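Local coordinates for protein muconate cycloisomerase (Azorhizobium caulinodans, PDB 3MY9) that belongs to the enolase superfamily, pairing a mandelate racemase/muconate lactonizing enzyme N-terminal domain with a TIM-barrel-like C-terminal domain that holds magnesium, at residues A[131-137]-A[348-354]; A[228-234]-A[246-252]. One frame throughout, in Å; residues are numbered along the deposited sequence.

Both contacts reach the same barrel sheet, on opposite sides of the chain's centre, with about 29 Å between their centres and about 12 Å between nearest atoms. Interaction 1 pairs the start of strand 135-142 with strand 349-351, joining parts of the chain 211 residues apart. Interaction 2 is local: it joins the loop and first turn of helix 231-240 to the end of strand 245-247 and the turn after it, and it carries a magnesium ligand. Each is partly buried. The first is a backbone ladder with I136, V350 and V352 inside and charged arginines at the margin, one of them near a second subunit; the second rests on one arginine bonded to a turn carbonyl and a few apolar touches.

Interaction 1. Residues A[131-137]-A[348-354]; sequences RVRDRIP and GHVIVPD
R135 lies over the face of the H349 ring on an antiparallel pair of strands, 135-137 and 349-351, where the chain's late strand joins the first strand of the TIM-barrel-like sheet. Backbone hydrogen bonds run from I136 N to V350 O, from V350 N to I136 O (2.8 Å) and, past the strand end, from V352 N to D134 O (3.1 Å). R135 can be followed outward along the imidazole: CB and CG pass CD2, CD sits over the ring face 3.7 Å from its centroid as a CH-pi contact, and NE and CZ run on past NE2. R135 NH1 ends 3.2 Å from H349 CE1, with guanidinium and ring only 20° apart. H349 CG lies between its backbone N and carbonyl carbon (chi1 56°), which turns a face of the ring to the R135 chain. On the other face of the sheet I136 CG1 meets V352 CG2, and both residues touch T312 of helix 305-316. At the far end R131 bridges two carboxylates, D134 through NH1 and D354 through NH2; D134 OD1 also pairs with R86 of the second subunit. V352 CG1 lies over one face of the R131 guanidinium, toward its rim, 3.5 Å from R131 NH2.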
loop_
_atom_site.group_PDB
_atom_site.type_symbol
_atom_site.label_atom_id
_atom_site.label_comp_id
_atom_site.label_asym_id
_atom_site.label_seq_id
_atom_site.Cartn_x
_atom_site.Cartn_y
_atom_site.Cartn_z
ATOM N N ARG A 131 23.341 11.917 -33.146
ATOM C CA ARG A 131 22.577 10.823 -33.722
ATOM C C ARG A 131 22.958 9.492 -33.111
ATOM O O ARG A 131 24.131 9.229 -32.845
ATOM C CB ARG A 131 22.835 10.671 -35.218
ATOM C CG ARG A 131 22.350 11.799 -36.106
ATOM C CD ARG A 131 22.344 11.340 -37.580
ATOM N NE ARG A 131 21.761 12.350 -38.473
ATOM C CZ ARG A 131 21.521 12.141 -39.767
ATOM N NH1 ARG A 131 21.831 10.972 -40.324
ATOM N NH2 ARG A 131 20.969 13.095 -40.514
ATOM N N VAL A 132 21.928 8.669 -32.922
ATOM C CA VAL A 132 22.052 7.293 -32.559
ATOM C C VAL A 132 21.421 6.403 -33.639
ATOM O O VAL A 132 21.610 5.194 -33.631
ATOM C CB VAL A 132 21.389 7.067 -31.195
ATOM C CG1 VAL A 132 21.186 5.618 -30.970
ATOM C CG2 VAL A 132 22.297 7.693 -30.086
ATOM N N ARG A 133 20.705 7.022 -34.581
ATOM C CA ARG A 133 20.197 6.333 -35.763
ATOM C C ARG A 133 20.056 7.292 -36.938
ATOM O O ARG A 133 19.942 8.501 -36.757
ATOM C CB ARG A 133 18.845 5.664 -35.441
ATOM C CG ARG A 133 17.787 6.632 -34.918
ATOM C CD ARG A 133 16.482 5.912 -34.663
ATOM N NE ARG A 133 16.542 4.962 -33.556
ATOM C CZ ARG A 133 16.390 5.264 -32.269
ATOM N NH1 ARG A 133 16.150 6.514 -31.865
ATOM N NH2 ARG A 133 16.444 4.294 -31.370
ATOM N N ASP A 134 20.052 6.728 -38.144
ATOM C CA ASP A 134 19.999 7.495 -39.391
ATOM C C ASP A 134 18.679 7.405 -40.167
ATOM O O ASP A 134 18.454 8.173 -41.118
ATOM C CB ASP A 134 21.117 7.001 -40.297
ATOM C CG ASP A 134 22.483 7.129 -39.649
ATOM O OD1 ASP A 134 22.817 8.226 -39.145
ATOM O OD2 ASP A 134 23.211 6.114 -39.636
ATOM N N ARG A 135 17.854 6.420 -39.783
ATOM C CA ARG A 135 16.538 6.172 -40.352
ATOM C C ARG A 135 15.573 5.912 -39.192
ATOM O O ARG A 135 16.003 5.496 -38.114
ATOM C CB ARG A 135 16.572 4.916 -41.240
ATOM C CG ARG A 135 17.653 4.885 -42.252
ATOM C CD ARG A 135 17.742 3.551 -42.965
ATOM N NE ARG A 135 18.642 3.622 -44.106
ATOM C CZ ARG A 135 18.737 2.679 -45.048
ATOM N NH1 ARG A 135 17.991 1.573 -44.985
ATOM N NH2 ARG A 135 19.579 2.830 -46.051
ATOM N N ILE A 136 14.281 6.136 -39.405
ATOM C CA ILE A 136 13.284 5.893 -38.388
ATOM C C ILE A 136 12.184 5.009 -38.975
ATOM O O ILE A 136 11.538 5.406 -39.935
ATOM C CB ILE A 136 12.622 7.174 -37.897
ATOM C CG1 ILE A 136 13.666 8.234 -37.519
ATOM C CG2 ILE A 136 11.725 6.843 -36.695
ATOM C CD1 ILE A 136 13.075 9.603 -37.233
ATOM N N PRO A 137 11.961 3.809 -38.396
ATOM C CA PRO A 137 10.853 3.000 -38.920
ATOM C C PRO A 137 9.543 3.806 -38.976
ATOM O O PRO A 137 9.215 4.535 -38.042
ATOM C CB PRO A 137 10.756 1.836 -37.930
ATOM C CG PRO A 137 12.107 1.776 -37.276
ATOM C CD PRO A 137 12.585 3.202 -37.207
ATOM N N GLY A 348 9.874 1.719 -45.872
ATOM C CA GLY A 348 9.378 1.603 -44.500
ATOM C C GLY A 348 10.075 2.426 -43.448
ATOM O O GLY A 348 9.872 2.197 -42.255
ATOM N N HIS A 349 10.856 3.418 -43.868
ATOM C CA HIS A 349 11.573 4.259 -42.913
ATOM C C HIS A 349 11.735 5.673 -43.417
ATOM O O HIS A 349 11.909 5.887 -44.609
ATOM C CB HIS A 349 12.940 3.661 -42.553
ATOM C CG HIS A 349 13.827 3.397 -43.731
ATOM N ND1 HIS A 349 14.030 2.133 -44.245
ATOM C CD2 HIS A 349 14.575 4.234 -44.490
ATOM C CE1 HIS A 349 14.858 2.204 -45.273
ATOM N NE2 HIS A 349 15.197 3.469 -45.446
ATOM N N VAL A 350 11.686 6.635 -42.497
ATOM C CA VAL A 350 12.013 8.019 -42.814
ATOM C C VAL A 350 13.538 8.181 -42.853
ATOM O O VAL A 350 14.240 7.628 -42.013
ATOM C CB VAL A 350 11.448 8.987 -41.725
ATOM C CG1 VAL A 350 11.928 10.406 -41.962
ATOM C CG2 VAL A 350 9.940 8.938 -41.701
ATOM N N ILE A 351 14.049 8.940 -43.817
ATOM C CA ILE A 351 15.489 9.204 -43.909
ATOM C C ILE A 351 15.718 10.479 -43.138
ATOM O O ILE A 351 15.036 11.478 -43.396
ATOM C CB ILE A 351 15.957 9.364 -45.343
ATOM C CG1 ILE A 351 15.407 8.232 -46.203
ATOM C CG2 ILE A 351 17.507 9.385 -45.410
ATOM C CD1 ILE A 351 15.886 6.892 -45.759
ATOM N N VAL A 352 16.600 10.427 -42.136
ATOM C CA VAL A 352 16.845 11.605 -41.302
ATOM C C VAL A 352 17.663 12.559 -42.155
ATOM O O VAL A 352 18.770 12.210 -42.585
ATOM C CB VAL A 352 17.560 11.272 -39.947
ATOM C CG1 VAL A 352 17.833 12.544 -39.153
ATOM C CG2 VAL A 352 16.717 10.329 -39.095
ATOM N N PRO A 353 17.102 13.746 -42.465
ATOM C CA PRO A 353 17.770 14.658 -43.375
ATOM C C PRO A 353 19.132 15.046 -42.841
ATOM O O PRO A 353 19.289 15.266 -41.645
ATOM C CB PRO A 353 16.863 15.893 -43.363
ATOM C CG PRO A 353 16.240 15.854 -42.013
ATOM C CD PRO A 353 15.959 14.400 -41.808
ATOM N N ASP A 354 20.095 15.120 -43.741
ATOM C CA ASP A 354 21.455 15.487 -43.420
ATOM C C ASP A 354 21.577 17.016 -43.465
ATOM O O ASP A 354 20.708 17.720 -44.029
ATOM C CB ASP A 354 22.412 14.835 -44.449
ATOM C CG ASP A 354 22.344 13.289 -44.434
ATOM O OD1 ASP A 354 21.928 12.689 -43.404
ATOM O OD2 ASP A 354 22.701 12.678 -45.461
#

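Interaction 2. Residues A[228-234]-A[246-252]; sequences RRHLDAM and LADESCF. With MG (magnesium ion), chain C.
This contact belongs to a beta-alpha-beta crossover of the barrel, strand 222-223, helix 231-240 and strand 245-247, and it ends at the magnesium site. R228, in the loop leading into the helix, reaches across to the type I turn D248-C251 that follows the strand. Its CG stands anti to the backbone N (chi1 167°) and the chain runs extended to NE, carrying CG and CD past E249 O. R228 NH2 then hydrogen-bonds E249 O at 2.8 Å, nearly straight at 163°, lying in both the carbonyl and the guanidinium planes. R228 NH2 also comes to the edge of the F252 ring, 3.1 Å from F252 CD1, and has a salt bridge to D256, whose carboxylate also accepts the F252 backbone N-H. Two acceptors on this one nitrogen probably limit the guanidinium's rotation.

S250 OG gives a weak hydrogen bond to R228 O; its stronger partner is Q224. L231 CD2 packs against S250 OG and CB, while M234, bent at chi2 and chi3, brings its CE to 4.4 Å from A247 CB, putting the methyl of M234 against A247.

At the start of the turn, D248 OD2 binds magnesium at 2.0 Å, with E223 and four waters completing six ligands; K272 pairs with D248 OD1. E249 stays in the second shell, its OE1 and OE2 both 4.0 Å from the magnesium. OE1 accepts a hydrogen bond from one metal-bound water, and E249 OE2 takes one from another, whose oxygen is 2.5 Å away.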
loop_
_atom_site.group_PDB
_atom_site.type_symbol
_atom_site.label_atom_id
_atom_site.label_comp_id
_atom_site.label_asym_id
_atom_site.label_seq_id
_atom_site.Cartn_x
_atom_site.Cartn_y
_atom_site.Cartn_z
ATOM N N ARG A 228 -8.083 8.755 -21.607
ATOM C CA ARG A 228 -7.026 9.243 -20.731
ATOM C C ARG A 228 -7.278 9.013 -19.220
ATOM O O ARG A 228 -6.387 8.582 -18.512
ATOM C CB ARG A 228 -6.794 10.744 -21.011
ATOM C CG ARG A 228 -5.933 11.485 -19.969
ATOM C CD ARG A 228 -5.662 12.917 -20.385
ATOM N NE ARG A 228 -4.941 13.650 -19.346
ATOM C CZ ARG A 228 -3.620 13.633 -19.153
ATOM N NH1 ARG A 228 -3.092 14.356 -18.167
ATOM N NH2 ARG A 228 -2.810 12.913 -19.925
ATOM N N ARG A 229 -8.488 9.257 -18.756
ATOM C CA ARG A 229 -8.795 9.145 -17.301
ATOM C C ARG A 229 -8.452 7.791 -16.637
ATOM O O ARG A 229 -7.957 7.763 -15.487
ATOM C CB ARG A 229 -10.258 9.411 -17.033
ATOM C CG ARG A 229 -10.824 10.591 -17.857
ATOM C CD ARG A 229 -11.825 10.130 -18.922
ATOM N NE ARG A 229 -12.994 9.529 -18.270
ATOM C CZ ARG A 229 -14.172 9.333 -18.849
ATOM N NH1 ARG A 229 -14.381 9.692 -20.123
ATOM N NH2 ARG A 229 -15.153 8.773 -18.143
ATOM N N HIS A 230 -8.697 6.705 -17.371
ATOM C CA HIS A 230 -8.852 5.403 -16.771
ATOM C C HIS A 230 -7.536 4.682 -16.540
ATOM O O HIS A 230 -7.290 3.604 -17.078
ATOM C CB HIS A 230 -9.805 4.554 -17.616
ATOM C CG HIS A 230 -11.128 5.187 -17.824
ATOM N ND1 HIS A 230 -11.954 5.539 -16.779
ATOM C CD2 HIS A 230 -11.786 5.524 -18.956
ATOM C CE1 HIS A 230 -13.052 6.104 -17.259
ATOM N NE2 HIS A 230 -12.979 6.094 -18.577
ATOM N N LEU A 231 -6.709 5.268 -15.681
ATOM C CA LEU A 231 -5.358 4.793 -15.478
ATOM C C LEU A 231 -5.383 3.477 -14.751
ATOM O O LEU A 231 -4.617 2.580 -15.076
ATOM C CB LEU A 231 -4.507 5.822 -14.691
ATOM C CG LEU A 231 -3.730 6.924 -15.418
ATOM C CD1 LEU A 231 -2.888 7.696 -14.407
ATOM C CD2 LEU A 231 -2.842 6.388 -16.531
ATOM N N ASP A 232 -6.263 3.337 -13.763
ATOM C CA ASP A 232 -6.426 2.046 -13.106
ATOM C C ASP A 232 -6.873 1.004 -14.141
ATOM O O ASP A 232 -6.397 -0.130 -14.132
ATOM C CB ASP A 232 -7.453 2.100 -11.960
ATOM C CG ASP A 232 -6.920 2.777 -10.688
ATOM O OD1 ASP A 232 -5.695 2.862 -10.470
ATOM O OD2 ASP A 232 -7.772 3.209 -9.875
ATOM N N ALA A 233 -7.788 1.365 -15.033
ATOM C CA ALA A 233 -8.207 0.391 -16.039
ATOM C C ALA A 233 -6.989 0.002 -16.927
ATOM O O ALA A 233 -6.759 -1.162 -17.199
ATOM C CB ALA A 233 -9.360 0.929 -16.885
ATOM N N MET A 234 -6.232 1.003 -17.362
ATOM C CA MET A 234 -5.044 0.792 -18.172
ATOM C C MET A 234 -4.024 -0.090 -17.429
ATOM O O MET A 234 -3.459 -1.039 -18.036
ATOM C CB MET A 234 -4.432 2.157 -18.555
ATOM C CG MET A 234 -5.213 2.925 -19.627
ATOM S SD MET A 234 -4.886 2.323 -21.341
ATOM C CE MET A 234 -3.282 3.073 -21.591
ATOM N N LEU A 246 0.379 0.547 -24.751
ATOM C CA LEU A 246 1.072 1.820 -24.971
ATOM C C LEU A 246 0.155 2.968 -24.613
ATOM O O LEU A 246 -1.002 3.013 -25.042
ATOM C CB LEU A 246 1.572 1.901 -26.415
ATOM C CG LEU A 246 2.029 3.088 -27.320
ATOM C CD1 LEU A 246 1.304 4.427 -27.098
ATOM C CD2 LEU A 246 3.539 3.263 -27.406
ATOM N N ALA A 247 0.672 3.894 -23.823
ATOM C CA ALA A 247 -0.082 5.077 -23.444
ATOM C C ALA A 247 0.135 6.147 -24.494
ATOM O O ALA A 247 1.276 6.399 -24.907
ATOM C CB ALA A 247 0.353 5.579 -22.098
ATOM N N ASP A 248 -0.966 6.755 -24.950
ATOM C CA ASP A 248 -0.881 7.918 -25.808
ATOM C C ASP A 248 -1.485 9.097 -25.057
ATOM O O ASP A 248 -0.750 9.843 -24.391
ATOM C CB ASP A 248 -1.541 7.660 -27.174
ATOM C CG ASP A 248 -1.401 8.850 -28.142
ATOM O OD1 ASP A 248 -0.740 9.862 -27.788
ATOM O OD2 ASP A 248 -1.984 8.770 -29.252
ATOM N N GLU A 249 -2.809 9.239 -25.083
ATOM C CA GLU A 249 -3.448 10.339 -24.376
ATOM C C GLU A 249 -3.267 10.285 -22.841
ATOM O O GLU A 249 -3.350 11.322 -22.181
ATOM C CB GLU A 249 -4.928 10.454 -24.758
ATOM C CG GLU A 249 -5.161 11.062 -26.157
ATOM C CD GLU A 249 -4.989 10.045 -27.310
ATOM O OE1 GLU A 249 -4.875 8.811 -27.067
ATOM O OE2 GLU A 249 -4.997 10.490 -28.479
ATOM N N SER A 250 -2.981 9.104 -22.279
ATOM C CA SER A 250 -2.582 8.998 -20.854
ATOM C C SER A 250 -1.222 9.589 -20.541
ATOM O O SER A 250 -0.885 9.713 -19.391
ATOM C CB SER A 250 -2.550 7.545 -20.365
ATOM O OG SER A 250 -3.833 7.000 -20.259
ATOM N N CYS A 251 -0.403 9.883 -21.542
ATOM C CA CYS A 251 0.911 10.421 -21.282
ATOM C C CYS A 251 1.302 11.554 -22.249
ATOM O O CYS A 251 1.816 11.315 -23.371
ATOM C CB CYS A 251 1.929 9.296 -21.310
ATOM S SG CYS A 251 3.573 9.857 -20.784
ATOM N N PHE A 252 1.048 12.780 -21.808
ATOM C CA PHE A 252 1.419 13.962 -22.593
ATOM C C PHE A 252 2.784 14.502 -22.216
ATOM O O PHE A 252 3.501 14.997 -23.071
ATOM C CB PHE A 252 0.374 15.083 -22.430
ATOM C CG PHE A 252 -0.877 14.816 -23.195
ATOM C CD1 PHE A 252 -2.020 14.403 -22.566
ATOM C CD2 PHE A 252 -0.883 14.914 -24.569
ATOM C CE1 PHE A 252 -3.174 14.139 -23.287
ATOM C CE2 PHE A 252 -2.045 14.645 -25.299
ATOM C CZ PHE A 252 -3.180 14.250 -24.644
HETATM MG MG MG C . -3.082 7.612 -30.479
HETATM O O HOH W 1 -4.338 9.225 -30.584
HETATM O O HOH W 2 -4.440 7.013 -28.936
HETATM O O HOH W 3 -4.395 6.637 -31.720
HETATM O O HOH W 4 -2.129 8.514 -32.327
#